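Decapping and exoribonuclease protein 1 (Kluyveromyces lactis, PDB 4GPS) removes NAD caps, and also methylguanosine-type caps, from the 5' ends of RNAs with the aid of a divalent metal cation, and degrades RNA in the 5'-3' direction. Local coordinates at residues 109-117 with 240-248; 175-185 with 207-215. One frame throughout, in Å; residues are numbered along the deposited sequence.

Contact 1. Residues 109-117 with 240-248; sequences KPRLRPEVC and FALEDLLIE
Glu-248 OE2 is gripped from two directions, by Arg-111 NE in a weak, long salt bridge of 3.3 Å and by a water. That water donates to Glu-248 OE2 and accepts from Arg-111 NH2 at 2.6 Å, so direct and bridged links close on the same carboxylate oxygen. Both OE2 and the water lie at the guanidinium edge, in its plane, and guanidinium and carboxylate are turned only 24° apart. The bend of the arginine chain at chi3 (62°) is what swings this edge round to the glutamate. The other carboxylate oxygen, Glu-248 OE1, rests against Pro-114 CD at 3.4 Å.

Next to this salt bridge the backbones form a single bridge at Leu-112 and Ile-247. Its evidence is a pair of bonds: Arg-113 N gives a 2.7 Å hydrogen bond to Leu-246 O, nearly straight at 166°, and Glu-248 N gives one of 2.9 Å to Arg-111 O. The bridge falls where two helices of the PD-(D/E)XK nuclease domain meet end to end, since Arg-113 is the N-cap of helix 114-122 and Ile-247 is the first residue to leave helix 233-246. One turn back in that helix stands Glu-243, a ligand of the divalent metal cation, and the side chain of Ile-247 touches Ile-294, another residue of the metal site. Pro-110 and Leu-112 also bond through their backbones to Ile-284, which attaches the bridge to strand 273-285.

Arg-113, bent at chi2 and chi3, carries NE back to Leu-245 O for a weak bond of 3.4 Å, while NH1 makes a weak salt bridge to Glu-115 OE2. On the buried side Val-116 CG2 meets Leu-246 CD2 at 3.7 Å, the two side chains crossing at about a right angle, with Leu-327 touching both.

Contact 2. Residues 175-185 with 207-215; sequences KTTFVSLRHHI and DKNILISVD
A parallel beta pair inside the PD-(D/E)XK nuclease domain joins strand 176-181 to strand 210-213, with Phe-178 facing Ile-210 and Val-179 facing Leu-211. The short strand axes approach to 4.6 Å and differ by 23° in direction. Val-179 bonds through both its N and its O: N donates to Ile-210 O at 2.6 Å and O accepts from Ile-212 N at 2.9 Å, so its two partners flank Leu-211, the parallel-strand pattern. Ile-210 does the same about Phe-178, its N bonding Thr-177 O. Thr-176, Phe-178 and Ser-180 direct their backbone bonds instead to strand 273-285 and Glu-272 just before it, which places strand 176-181 between two neighbours.

On the face bearing Phe-178 and Ile-210, the two side chains run side by side, and Ile-210 CD1 reaches Phe-178 CE2 at 3.7 Å. Phe-381 of helix 370-393 meets the phenylalanine ring edge-to-face and also touches Ile-185. Ile-212 joins strand to helix: with CG1 placed beside its own backbone N (chi1 -59°), CD1 meets Ile-185 CD1 at 3.8 Å, while CG2 lies 3.8 Å from His-184 CB. Cutting this side chain back to an alanine would probably open a gap beneath the first turn of helix 182-190 and leave Ile-185 CD1 without its apolar partner on strand 210-213. On the face bearing Val-179 and Leu-211, Leu-211 CD1 packs against Val-179 CG1 at 3.9 Å. Where the strand turns into the helix, Leu-181 O accepts two bonds from opposite faces of its plane, one from His-184 N and one of 2.8 Å from Ser-180 OG.

How the contacts relate
From the N terminus the chain passes residues 109-117, then 175-185 and 207-215, and last 240-248. Contact 2 closes a short loop of 21 residues; contact 1 closes one of 122 residues that contains it whole, so the two nest and do not cross. Strand 210-213 of contact 2 is followed by helix 233-246 of contact 1, across residues 216-231, which are not modelled. The contacts lie on opposite sides of the chain's centre, their centres 31 Å apart and their nearest atoms about 10 Å apart. Strand 273-285 serves both: its beginning borders strand 176-181 of contact 2, and its far end lies beside segment 109-117 of contact 1.

Contact 1. Residues 109-117 with 240-248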
# COMPACT_ATOMS: atom_id res chain seq x y z
N LYS A 109 11.87 5.98 15.09
CA LYS A 109 11.83 5.74 13.66
C LYS A 109 12.93 4.77 13.25
O LYS A 109 14.09 5.00 13.56
CB LYS A 109 11.99 7.06 12.90
CG LYS A 109 11.52 8.32 13.66
CD LYS A 109 10.02 8.47 13.66
CE LYS A 109 9.60 9.89 14.06
NZ LYS A 109 9.68 10.20 15.52
N PRO A 110 12.58 3.68 12.56
CA PRO A 110 13.63 2.73 12.15
C PRO A 110 14.56 3.45 11.16
O PRO A 110 14.12 4.03 10.16
CB PRO A 110 12.84 1.59 11.47
CG PRO A 110 11.46 1.74 12.00
CD PRO A 110 11.26 3.26 12.09
N ARG A 111 15.86 3.41 11.44
CA ARG A 111 16.81 4.08 10.58
C ARG A 111 17.39 3.16 9.52
O ARG A 111 17.80 2.05 9.80
CB ARG A 111 17.95 4.68 11.43
CG ARG A 111 17.49 5.71 12.46
CD ARG A 111 18.49 5.88 13.63
NE ARG A 111 19.79 6.37 13.17
CZ ARG A 111 20.09 7.65 12.91
NH1 ARG A 111 19.20 8.62 13.07
NH2 ARG A 111 21.31 7.95 12.48
N LEU A 112 17.38 3.63 8.29
CA LEU A 112 17.98 2.89 7.20
C LEU A 112 19.48 3.08 7.48
O LEU A 112 19.93 4.20 7.77
CB LEU A 112 17.62 3.56 5.87
CG LEU A 112 18.10 2.87 4.60
CD1 LEU A 112 17.37 1.52 4.42
CD2 LEU A 112 17.85 3.78 3.41
N ARG A 113 20.24 1.99 7.42
CA ARG A 113 21.68 2.07 7.69
C ARG A 113 22.39 3.20 6.96
O ARG A 113 22.12 3.46 5.80
CB ARG A 113 22.33 0.76 7.34
CG ARG A 113 22.03 -0.28 8.36
CD ARG A 113 23.31 -0.81 8.90
NE ARG A 113 23.42 -2.22 8.62
CZ ARG A 113 24.58 -2.82 8.38
NH1 ARG A 113 25.68 -2.10 8.40
NH2 ARG A 113 24.62 -4.12 8.11
N PRO A 114 23.31 3.89 7.64
CA PRO A 114 24.02 5.00 6.97
C PRO A 114 24.85 4.62 5.73
O PRO A 114 24.89 5.38 4.75
CB PRO A 114 24.84 5.64 8.11
CG PRO A 114 25.01 4.52 9.11
CD PRO A 114 23.70 3.78 9.06
N GLU A 115 25.49 3.46 5.75
CA GLU A 115 26.28 3.01 4.60
C GLU A 115 25.33 2.91 3.41
O GLU A 115 25.71 3.23 2.28
CB GLU A 115 26.92 1.63 4.87
CG GLU A 115 27.77 1.59 6.12
CD GLU A 115 26.97 1.25 7.37
OE1 GLU A 115 25.82 1.72 7.52
OE2 GLU A 115 27.50 0.50 8.22
N VAL A 116 24.10 2.46 3.69
CA VAL A 116 23.08 2.32 2.67
C VAL A 116 22.56 3.71 2.21
O VAL A 116 22.35 3.92 1.01
CB VAL A 116 21.90 1.44 3.21
CG1 VAL A 116 20.72 1.47 2.24
CG2 VAL A 116 22.37 0.01 3.42
N CYS A 117 22.35 4.66 3.13
CA CYS A 117 21.87 5.99 2.71
C CYS A 117 22.93 6.64 1.85
O CYS A 117 22.61 7.30 0.85
CB CYS A 117 21.59 6.91 3.91
SG CYS A 117 20.36 6.31 5.08
N PHE A 240 12.28 -10.52 4.91
CA PHE A 240 12.60 -10.09 6.27
C PHE A 240 14.11 -9.94 6.43
O PHE A 240 14.57 -8.97 7.04
CB PHE A 240 12.07 -11.07 7.33
CG PHE A 240 10.58 -11.00 7.52
CD1 PHE A 240 9.98 -9.82 7.93
CD2 PHE A 240 9.78 -12.11 7.24
CE1 PHE A 240 8.59 -9.73 8.05
CE2 PHE A 240 8.39 -12.04 7.35
CZ PHE A 240 7.79 -10.84 7.76
N ALA A 241 14.87 -10.89 5.88
CA ALA A 241 16.32 -10.82 5.95
C ALA A 241 16.84 -9.56 5.23
O ALA A 241 17.77 -8.92 5.71
CB ALA A 241 16.94 -12.07 5.33
N LEU A 242 16.25 -9.20 4.10
CA LEU A 242 16.72 -8.01 3.39
C LEU A 242 16.49 -6.76 4.26
O LEU A 242 17.40 -5.94 4.42
CB LEU A 242 16.02 -7.87 2.02
CG LEU A 242 16.34 -6.56 1.28
CD1 LEU A 242 17.83 -6.48 0.92
CD2 LEU A 242 15.51 -6.48 0.05
N GLU A 243 15.29 -6.62 4.83
CA GLU A 243 14.99 -5.48 5.71
C GLU A 243 15.97 -5.50 6.89
O GLU A 243 16.56 -4.47 7.27
CB GLU A 243 13.54 -5.59 6.21
CG GLU A 243 12.53 -5.32 5.09
CD GLU A 243 11.10 -5.77 5.37
OE1 GLU A 243 10.26 -5.67 4.44
OE2 GLU A 243 10.83 -6.23 6.51
N ASP A 244 16.17 -6.69 7.45
CA ASP A 244 17.07 -6.87 8.59
C ASP A 244 18.47 -6.34 8.29
O ASP A 244 19.05 -5.59 9.08
CB ASP A 244 17.16 -8.36 8.93
CG ASP A 244 17.34 -8.59 10.42
OD1 ASP A 244 18.29 -8.02 11.00
OD2 ASP A 244 16.53 -9.35 11.00
N LEU A 245 19.01 -6.73 7.14
CA LEU A 245 20.33 -6.31 6.67
C LEU A 245 20.47 -4.78 6.38
O LEU A 245 21.53 -4.21 6.62
CB LEU A 245 20.68 -7.14 5.42
CG LEU A 245 21.97 -6.85 4.64
CD1 LEU A 245 23.19 -7.29 5.49
CD2 LEU A 245 21.92 -7.58 3.29
N LEU A 246 19.42 -4.13 5.88
CA LEU A 246 19.49 -2.69 5.53
C LEU A 246 19.14 -1.71 6.65
O LEU A 246 19.50 -0.53 6.61
CB LEU A 246 18.60 -2.41 4.29
CG LEU A 246 18.94 -3.27 3.05
CD1 LEU A 246 17.89 -3.12 2.02
CD2 LEU A 246 20.28 -2.93 2.48
N ILE A 247 18.43 -2.19 7.66
CA ILE A 247 17.97 -1.34 8.76
C ILE A 247 18.76 -1.48 10.08
O ILE A 247 19.01 -2.60 10.54
CB ILE A 247 16.45 -1.65 9.03
CG1 ILE A 247 15.64 -1.50 7.73
CG2 ILE A 247 15.90 -0.72 10.06
CD1 ILE A 247 14.25 -2.15 7.79
N GLU A 248 19.14 -0.35 10.67
CA GLU A 248 19.84 -0.37 11.96
C GLU A 248 18.88 -0.87 13.04
O GLU A 248 19.12 -1.92 13.64
CB GLU A 248 20.32 1.03 12.34
CG GLU A 248 21.83 1.22 12.18
CD GLU A 248 22.30 2.64 12.51
OE1 GLU A 248 23.53 2.89 12.38
OE2 GLU A 248 21.46 3.49 12.90
O HOH W 1 22.53 5.67 12.12

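Contact 2. Residues 175-185 with 207-215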
# COMPACT_ATOMS: atom_id res chain seq x y z
N LYS A 175 -17.34 15.67 4.40
CA LYS A 175 -17.02 14.55 3.52
C LYS A 175 -17.13 13.22 4.23
O LYS A 175 -17.22 13.17 5.46
CB LYS A 175 -15.60 14.71 2.97
CG LYS A 175 -15.42 15.99 2.17
CD LYS A 175 -13.98 16.30 1.84
CE LYS A 175 -13.53 15.50 0.66
NZ LYS A 175 -12.13 15.91 0.30
N THR A 176 -17.18 12.13 3.48
CA THR A 176 -17.20 10.79 4.09
C THR A 176 -15.71 10.38 4.10
O THR A 176 -15.00 10.53 3.10
CB THR A 176 -17.97 9.77 3.22
OG1 THR A 176 -19.36 10.13 3.17
CG2 THR A 176 -17.84 8.36 3.80
N THR A 177 -15.20 9.93 5.24
CA THR A 177 -13.80 9.51 5.30
C THR A 177 -13.75 7.99 5.41
O THR A 177 -14.48 7.44 6.22
CB THR A 177 -13.08 10.09 6.55
OG1 THR A 177 -13.13 11.52 6.52
CG2 THR A 177 -11.61 9.67 6.55
N PHE A 178 -12.98 7.31 4.57
CA PHE A 178 -12.82 5.85 4.73
C PHE A 178 -11.57 5.73 5.59
O PHE A 178 -10.56 6.40 5.30
CB PHE A 178 -12.58 5.10 3.42
CG PHE A 178 -13.80 4.98 2.55
CD1 PHE A 178 -14.23 6.07 1.78
CD2 PHE A 178 -14.49 3.78 2.47
CE1 PHE A 178 -15.32 5.97 0.93
CE2 PHE A 178 -15.59 3.67 1.63
CZ PHE A 178 -16.01 4.77 0.85
N VAL A 179 -11.65 4.91 6.63
CA VAL A 179 -10.56 4.67 7.59
C VAL A 179 -10.02 3.26 7.37
O VAL A 179 -10.76 2.30 7.48
CB VAL A 179 -11.11 4.81 9.02
CG1 VAL A 179 -10.00 4.68 10.07
CG2 VAL A 179 -11.83 6.16 9.14
N SER A 180 -8.73 3.10 7.10
CA SER A 180 -8.27 1.76 6.80
C SER A 180 -6.76 1.53 6.83
O SER A 180 -5.99 2.49 6.77
CB SER A 180 -8.82 1.42 5.39
OG SER A 180 -8.30 0.22 4.88
N LEU A 181 -6.33 0.27 6.94
CA LEU A 181 -4.90 -0.02 6.84
C LEU A 181 -4.63 0.12 5.32
O LEU A 181 -5.51 -0.15 4.50
CB LEU A 181 -4.60 -1.45 7.26
CG LEU A 181 -5.04 -1.72 8.69
CD1 LEU A 181 -5.01 -3.24 8.94
CD2 LEU A 181 -4.14 -0.92 9.65
N ARG A 182 -3.42 0.56 4.96
CA ARG A 182 -3.08 0.74 3.56
C ARG A 182 -3.30 -0.52 2.69
O ARG A 182 -3.75 -0.43 1.55
CB ARG A 182 -1.63 1.18 3.43
CG ARG A 182 -1.23 1.45 2.00
CD ARG A 182 0.12 2.09 1.91
NE ARG A 182 1.08 1.20 2.52
CZ ARG A 182 2.38 1.42 2.50
NH1 ARG A 182 2.86 2.49 1.89
NH2 ARG A 182 3.19 0.57 3.10
N HIS A 183 -2.98 -1.69 3.24
CA HIS A 183 -3.13 -2.96 2.55
C HIS A 183 -4.50 -3.10 1.87
O HIS A 183 -4.59 -3.57 0.74
CB HIS A 183 -2.92 -4.13 3.53
CG HIS A 183 -2.58 -5.41 2.86
ND1 HIS A 183 -1.29 -5.74 2.50
CD2 HIS A 183 -3.36 -6.42 2.40
CE1 HIS A 183 -1.29 -6.89 1.84
NE2 HIS A 183 -2.54 -7.32 1.76
N HIS A 184 -5.58 -2.72 2.56
CA HIS A 184 -6.91 -2.87 1.97
C HIS A 184 -7.23 -1.85 0.90
O HIS A 184 -8.04 -2.14 0.03
CB HIS A 184 -8.01 -2.84 3.02
CG HIS A 184 -7.83 -3.87 4.08
ND1 HIS A 184 -7.48 -5.17 3.80
CD2 HIS A 184 -7.88 -3.77 5.43
CE1 HIS A 184 -7.31 -5.83 4.93
NE2 HIS A 184 -7.55 -5.01 5.94
N ILE A 185 -6.61 -0.67 0.97
CA ILE A 185 -6.87 0.31 -0.05
C ILE A 185 -6.14 -0.24 -1.28
O ILE A 185 -6.69 -0.31 -2.37
CB ILE A 185 -6.36 1.74 0.34
CG1 ILE A 185 -7.05 2.23 1.63
CG2 ILE A 185 -6.71 2.70 -0.76
CD1 ILE A 185 -8.57 2.18 1.54
N ASP A 207 -20.90 8.05 13.09
CA ASP A 207 -20.55 9.39 12.63
C ASP A 207 -20.55 9.47 11.09
O ASP A 207 -20.23 10.49 10.48
CB ASP A 207 -19.20 9.84 13.23
CG ASP A 207 -17.99 9.00 12.77
OD1 ASP A 207 -18.10 8.01 11.99
OD2 ASP A 207 -16.90 9.38 13.24
N LYS A 208 -20.90 8.35 10.46
CA LYS A 208 -21.01 8.25 9.01
C LYS A 208 -19.71 8.07 8.24
O LYS A 208 -19.72 8.01 7.00
CB LYS A 208 -21.82 9.44 8.49
CG LYS A 208 -23.28 9.42 8.99
CD LYS A 208 -23.98 8.14 8.52
CE LYS A 208 -25.29 7.88 9.26
NZ LYS A 208 -25.02 7.44 10.68
N ASN A 209 -18.60 7.99 8.95
CA ASN A 209 -17.34 7.71 8.29
C ASN A 209 -17.32 6.17 8.18
O ASN A 209 -18.06 5.50 8.89
CB ASN A 209 -16.18 8.28 9.11
CG ASN A 209 -16.06 9.76 8.95
OD1 ASN A 209 -15.73 10.51 9.89
ND2 ASN A 209 -16.34 10.22 7.73
N ILE A 210 -16.52 5.63 7.29
CA ILE A 210 -16.47 4.19 7.07
C ILE A 210 -15.15 3.51 7.43
O ILE A 210 -14.07 3.91 6.97
CB ILE A 210 -16.81 3.88 5.59
CG1 ILE A 210 -18.20 4.42 5.25
CG2 ILE A 210 -16.75 2.38 5.33
CD1 ILE A 210 -18.51 4.52 3.78
N LEU A 211 -15.24 2.46 8.23
CA LEU A 211 -14.07 1.71 8.65
C LEU A 211 -13.95 0.46 7.82
O LEU A 211 -14.89 -0.33 7.76
CB LEU A 211 -14.19 1.32 10.12
CG LEU A 211 -13.07 0.45 10.68
CD1 LEU A 211 -11.75 1.18 10.56
CD2 LEU A 211 -13.35 0.13 12.14
N ILE A 212 -12.81 0.26 7.17
CA ILE A 212 -12.58 -0.94 6.37
C ILE A 212 -11.77 -1.93 7.20
O ILE A 212 -10.86 -1.52 7.94
CB ILE A 212 -11.75 -0.62 5.10
CG1 ILE A 212 -12.48 0.42 4.25
CG2 ILE A 212 -11.51 -1.90 4.30
CD1 ILE A 212 -11.82 0.72 2.93
N SER A 213 -12.10 -3.22 7.10
CA SER A 213 -11.38 -4.29 7.81
C SER A 213 -11.61 -5.64 7.10
O SER A 213 -12.24 -5.68 6.06
CB SER A 213 -11.81 -4.37 9.28
OG SER A 213 -13.20 -4.63 9.40
N VAL A 214 -11.09 -6.74 7.64
CA VAL A 214 -11.28 -8.04 7.01
C VAL A 214 -11.78 -9.11 7.94
O VAL A 214 -11.90 -8.88 9.14
CB VAL A 214 -9.97 -8.62 6.45
CG1 VAL A 214 -9.88 -8.38 4.96
CG2 VAL A 214 -8.79 -8.03 7.21
N ASP A 215 -12.02 -10.29 7.35
CA ASP A 215 -12.47 -11.53 8.02
C ASP A 215 -13.96 -11.56 8.36
O ASP A 215 -14.50 -12.62 8.72
CB ASP A 215 -11.66 -11.77 9.31
CG ASP A 215 -11.24 -13.23 9.48
OD1 ASP A 215 -12.04 -14.15 9.19
OD2 ASP A 215 -10.09 -13.44 9.94
O HOH W 2 -20.54 10.25 5.55